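Local structure of methyltransferase (2P7I) at residues B[33-38]-B[225-230]. The protein is a putative S-adenosylmethionine-dependent methyltransferase that probably transfers a methyl group to a substrate not yet identified. Sequence-based numbering, arbitrary orientation. Where two conformers were deposited one is given.
Sequences MVRAFT and GCYQLG
Tyr227 bridges the gap between two helices, its ring lying beside the side chain of Arg35 and its hydroxyl ending against the backbone of Ala36. The helices stay well apart, the closest CA atoms, those of Ala36 and Tyr227, being 9.0 Å from each other, and one long aromatic side chain spans most of that distance. It does so with CG anti to the backbone N (chi1 173°), which directs the ring toward helix 24-37. At its far end Tyr227 OH comes within 3.4 Å of Ala36 CA; it is equally near Ala36 N, but the angle there is too poor for a hydrogen bond. The Ala36 methyl adds a loose apolar touch, CB standing 4.3 Å from Tyr227 CE1.

Both helices border strand 192-201 of the mixed seven-stranded sheet, whose 3-2-1-4-5-7-6 order is that of the Rossmann-like class I methyltransferases. Ala36 and Met33 rest on Ile199 of this strand, the outermost of the sheet within the chain, while Cys226 and Leu229 touch its Phe200 and Phe201.

Arg35 was modelled in two conformers; in the one described, the bend at chi3 (93°) carries the guanidinium alongside the tyrosine toward helix 220-230. There Tyr227 CD2 sits over the centre of one guanidinium face, 3.6 Å from Arg35 CZ, and Arg35 NE is as close to Tyr227 CE2. The two planes are inclined by 46°, so this is an oblique contact rather than a flat stack. In this conformer Arg35 NH1 also forms a salt bridge with Asp224, on the same helix as Tyr227; Phe32 lies nearly parallel to the Tyr227 ring.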
HETATM    1  N   MSE B  33      14.944  -8.776  13.479  1.00 27.90           N
HETATM    2  CA  MSE B  33      15.102  -9.916  12.580  1.00 27.45           C
HETATM    3  C   MSE B  33      14.913 -11.232  13.360  1.00 25.94           C
HETATM    4  O   MSE B  33      14.210 -12.140  12.907  1.00 27.48           O
HETATM    5  CB  MSE B  33      16.489  -9.878  11.930  1.00 28.72           C
HETATM    6  CG  MSE B  33      16.580  -8.962  10.729  1.00 32.18           C
HETATM    7 SE   MSE B  33      18.430  -8.846  10.165  0.75 37.46          SE
HETATM    8  CE  MSE B  33      18.147  -7.556   8.863  1.00 37.21           C
ATOM      9  N   VAL B  34      15.545 -11.350  14.528  1.00 27.25           N
ATOM     10  CA  VAL B  34      15.374 -12.518  15.385  1.00 28.77           C
ATOM     11  C   VAL B  34      13.903 -12.659  15.806  1.00 28.78           C
ATOM     12  O   VAL B  34      13.362 -13.749  15.750  1.00 31.11           O
ATOM     13  CB  VAL B  34      16.346 -12.494  16.597  1.00 31.55           C
ATOM     14  CG1 VAL B  34      16.058 -13.652  17.551  1.00 30.62           C
ATOM     15  CG2 VAL B  34      17.773 -12.581  16.096  1.00 30.81           C
ATOM     16  N   ARG B  35      13.250 -11.568  16.199  1.00 27.85           N
ATOM     17  CA  ARG B  35      11.793 -11.593  16.458  0.50 28.97           C
ATOM     18  C   ARG B  35      11.018 -12.165  15.250  1.00 29.81           C
ATOM     19  O   ARG B  35      10.166 -13.017  15.406  1.00 31.71           O
ATOM     20  CB  ARG B  35      11.243 -10.193  16.840  0.50 30.40           C
ATOM     21  CG  ARG B  35      10.892  -9.993  18.334  0.50 34.15           C
ATOM     22  CD  ARG B  35      10.274  -8.566  18.636  0.50 43.72           C
ATOM     23  NE  ARG B  35       8.790  -8.450  18.603  0.50 47.02           N
ATOM     24  CZ  ARG B  35       8.110  -7.315  18.861  0.50 44.86           C
ATOM     25  NH1 ARG B  35       8.763  -6.191  19.131  0.50 47.95           N
ATOM     26  NH2 ARG B  35       6.774  -7.270  18.824  0.50 32.76           N
ATOM     27  N   ALA B  36      11.303 -11.650  14.061  1.00 28.35           N
ATOM     28  CA  ALA B  36      10.621 -12.046  12.830  1.00 29.34           C
ATOM     29  C   ALA B  36      10.787 -13.541  12.543  1.00 27.98           C
ATOM     30  O   ALA B  36       9.881 -14.198  12.045  1.00 28.26           O
ATOM     31  CB  ALA B  36      11.163 -11.214  11.670  1.00 25.19           C
ATOM     32  N   PHE B  37      11.967 -14.057  12.837  1.00 26.81           N
ATOM     33  CA  PHE B  37      12.288 -15.467  12.553  1.00 27.03           C
ATOM     34  C   PHE B  37      11.678 -16.446  13.558  1.00 26.12           C
ATOM     35  O   PHE B  37      11.379 -17.589  13.223  1.00 28.25           O
ATOM     36  CB  PHE B  37      13.799 -15.676  12.629  1.00 24.70           C
ATOM     37  CG  PHE B  37      14.612 -14.960  11.574  1.00 25.24           C
ATOM     38  CD1 PHE B  37      14.035 -14.268  10.522  1.00 27.73           C
ATOM     39  CD2 PHE B  37      16.009 -15.028  11.635  1.00 28.32           C
ATOM     40  CE1 PHE B  37      14.811 -13.641   9.558  1.00 27.66           C
ATOM     41  CE2 PHE B  37      16.814 -14.412  10.659  1.00 28.78           C
ATOM     42  CZ  PHE B  37      16.220 -13.702   9.640  1.00 23.95           C
ATOM     43  N   THR B  38      11.538 -15.998  14.800  1.00 28.56           N
ATOM     44  CA  THR B  38      11.263 -16.891  15.932  1.00 27.47           C
ATOM     45  C   THR B  38      10.072 -17.837  15.745  1.00 26.55           C
ATOM     46  O   THR B  38      10.202 -19.022  16.001  1.00 27.52           O
ATOM     47  CB  THR B  38      11.161 -16.105  17.240  1.00 29.94           C
ATOM     48  OG1 THR B  38      12.464 -15.593  17.558  1.00 30.69           O
ATOM     49  CG2 THR B  38      10.712 -17.013  18.387  1.00 31.92           C
ATOM     50  N   GLY B 225       6.419  -0.409  17.470  1.00 26.23           N
ATOM     51  CA  GLY B 225       5.298  -0.055  16.581  1.00 25.64           C
ATOM     52  C   GLY B 225       5.656  -0.116  15.094  1.00 24.26           C
ATOM     53  O   GLY B 225       4.828  -0.506  14.245  1.00 26.26           O
ATOM     54  N   CYS B 226       6.875   0.282  14.765  1.00 25.24           N
ATOM     55  CA  CYS B 226       7.357   0.233  13.402  1.00 26.61           C
ATOM     56  C   CYS B 226       7.505  -1.194  12.963  1.00 26.94           C
ATOM     57  O   CYS B 226       7.291  -1.496  11.807  1.00 26.56           O
ATOM     58  CB  CYS B 226       8.702   0.930  13.273  1.00 27.02           C
ATOM     59  SG  CYS B 226       8.628   2.763  13.472  1.00 29.92           S
ATOM     60  N   TYR B 227       8.005  -2.044  13.847  1.00 26.50           N
ATOM     61  CA  TYR B 227       8.036  -3.482  13.564  1.00 26.48           C
ATOM     62  C   TYR B 227       6.632  -4.063  13.318  1.00 25.72           C
ATOM     63  O   TYR B 227       6.374  -4.838  12.362  1.00 27.82           O
ATOM     64  CB  TYR B 227       8.743  -4.208  14.717  1.00 27.78           C
ATOM     65  CG  TYR B 227       8.667  -5.712  14.602  1.00 23.84           C
ATOM     66  CD1 TYR B 227       9.473  -6.397  13.696  1.00 31.80           C
ATOM     67  CD2 TYR B 227       7.773  -6.437  15.362  1.00 28.99           C
ATOM     68  CE1 TYR B 227       9.424  -7.790  13.585  1.00 33.99           C
ATOM     69  CE2 TYR B 227       7.700  -7.844  15.243  1.00 31.72           C
ATOM     70  CZ  TYR B 227       8.513  -8.510  14.343  1.00 35.70           C
ATOM     71  OH  TYR B 227       8.437  -9.889  14.214  1.00 29.70           O
ATOM     72  N   GLN B 228       5.716  -3.743  14.208  1.00 27.72           N
ATOM     73  CA  GLN B 228       4.363  -4.245  14.130  1.00 25.87           C
ATOM     74  C   GLN B 228       3.687  -3.766  12.840  1.00 28.49           C
ATOM     75  O   GLN B 228       3.075  -4.551  12.129  1.00 28.65           O
ATOM     76  CB  GLN B 228       3.543  -3.782  15.313  1.00 27.85           C
ATOM     77  CG  GLN B 228       3.927  -4.383  16.641  1.00 27.25           C
ATOM     78  CD  GLN B 228       3.181  -3.647  17.772  1.00 31.55           C
ATOM     79  OE1 GLN B 228       2.034  -3.952  18.076  1.00 45.74           O
ATOM     80  NE2 GLN B 228       3.782  -2.629  18.285  1.00 34.14           N
ATOM     81  N   LEU B 229       3.767  -2.464  12.565  1.00 28.57           N
ATOM     82  CA  LEU B 229       3.154  -1.942  11.340  1.00 27.46           C
ATOM     83  C   LEU B 229       3.813  -2.439  10.067  1.00 26.93           C
ATOM     84  O   LEU B 229       3.130  -2.632   9.084  1.00 25.40           O
ATOM     85  CB  LEU B 229       3.144  -0.418  11.334  1.00 28.90           C
ATOM     86  CG  LEU B 229       2.251   0.209  10.248  1.00 29.93           C
ATOM     87  CD1 LEU B 229       0.785  -0.044  10.516  1.00 27.74           C
ATOM     88  CD2 LEU B 229       2.599   1.703  10.120  1.00 30.66           C
ATOM     89  N   GLY B 230       5.126  -2.628  10.081  1.00 24.54           N
ATOM     90  CA  GLY B 230       5.853  -3.169   8.960  1.00 26.25           C
ATOM     91  C   GLY B 230       5.327  -4.465   8.439  1.00 26.66           C
ATOM     92  O   GLY B 230       5.309  -4.690   7.229  1.00 24.81           O
TER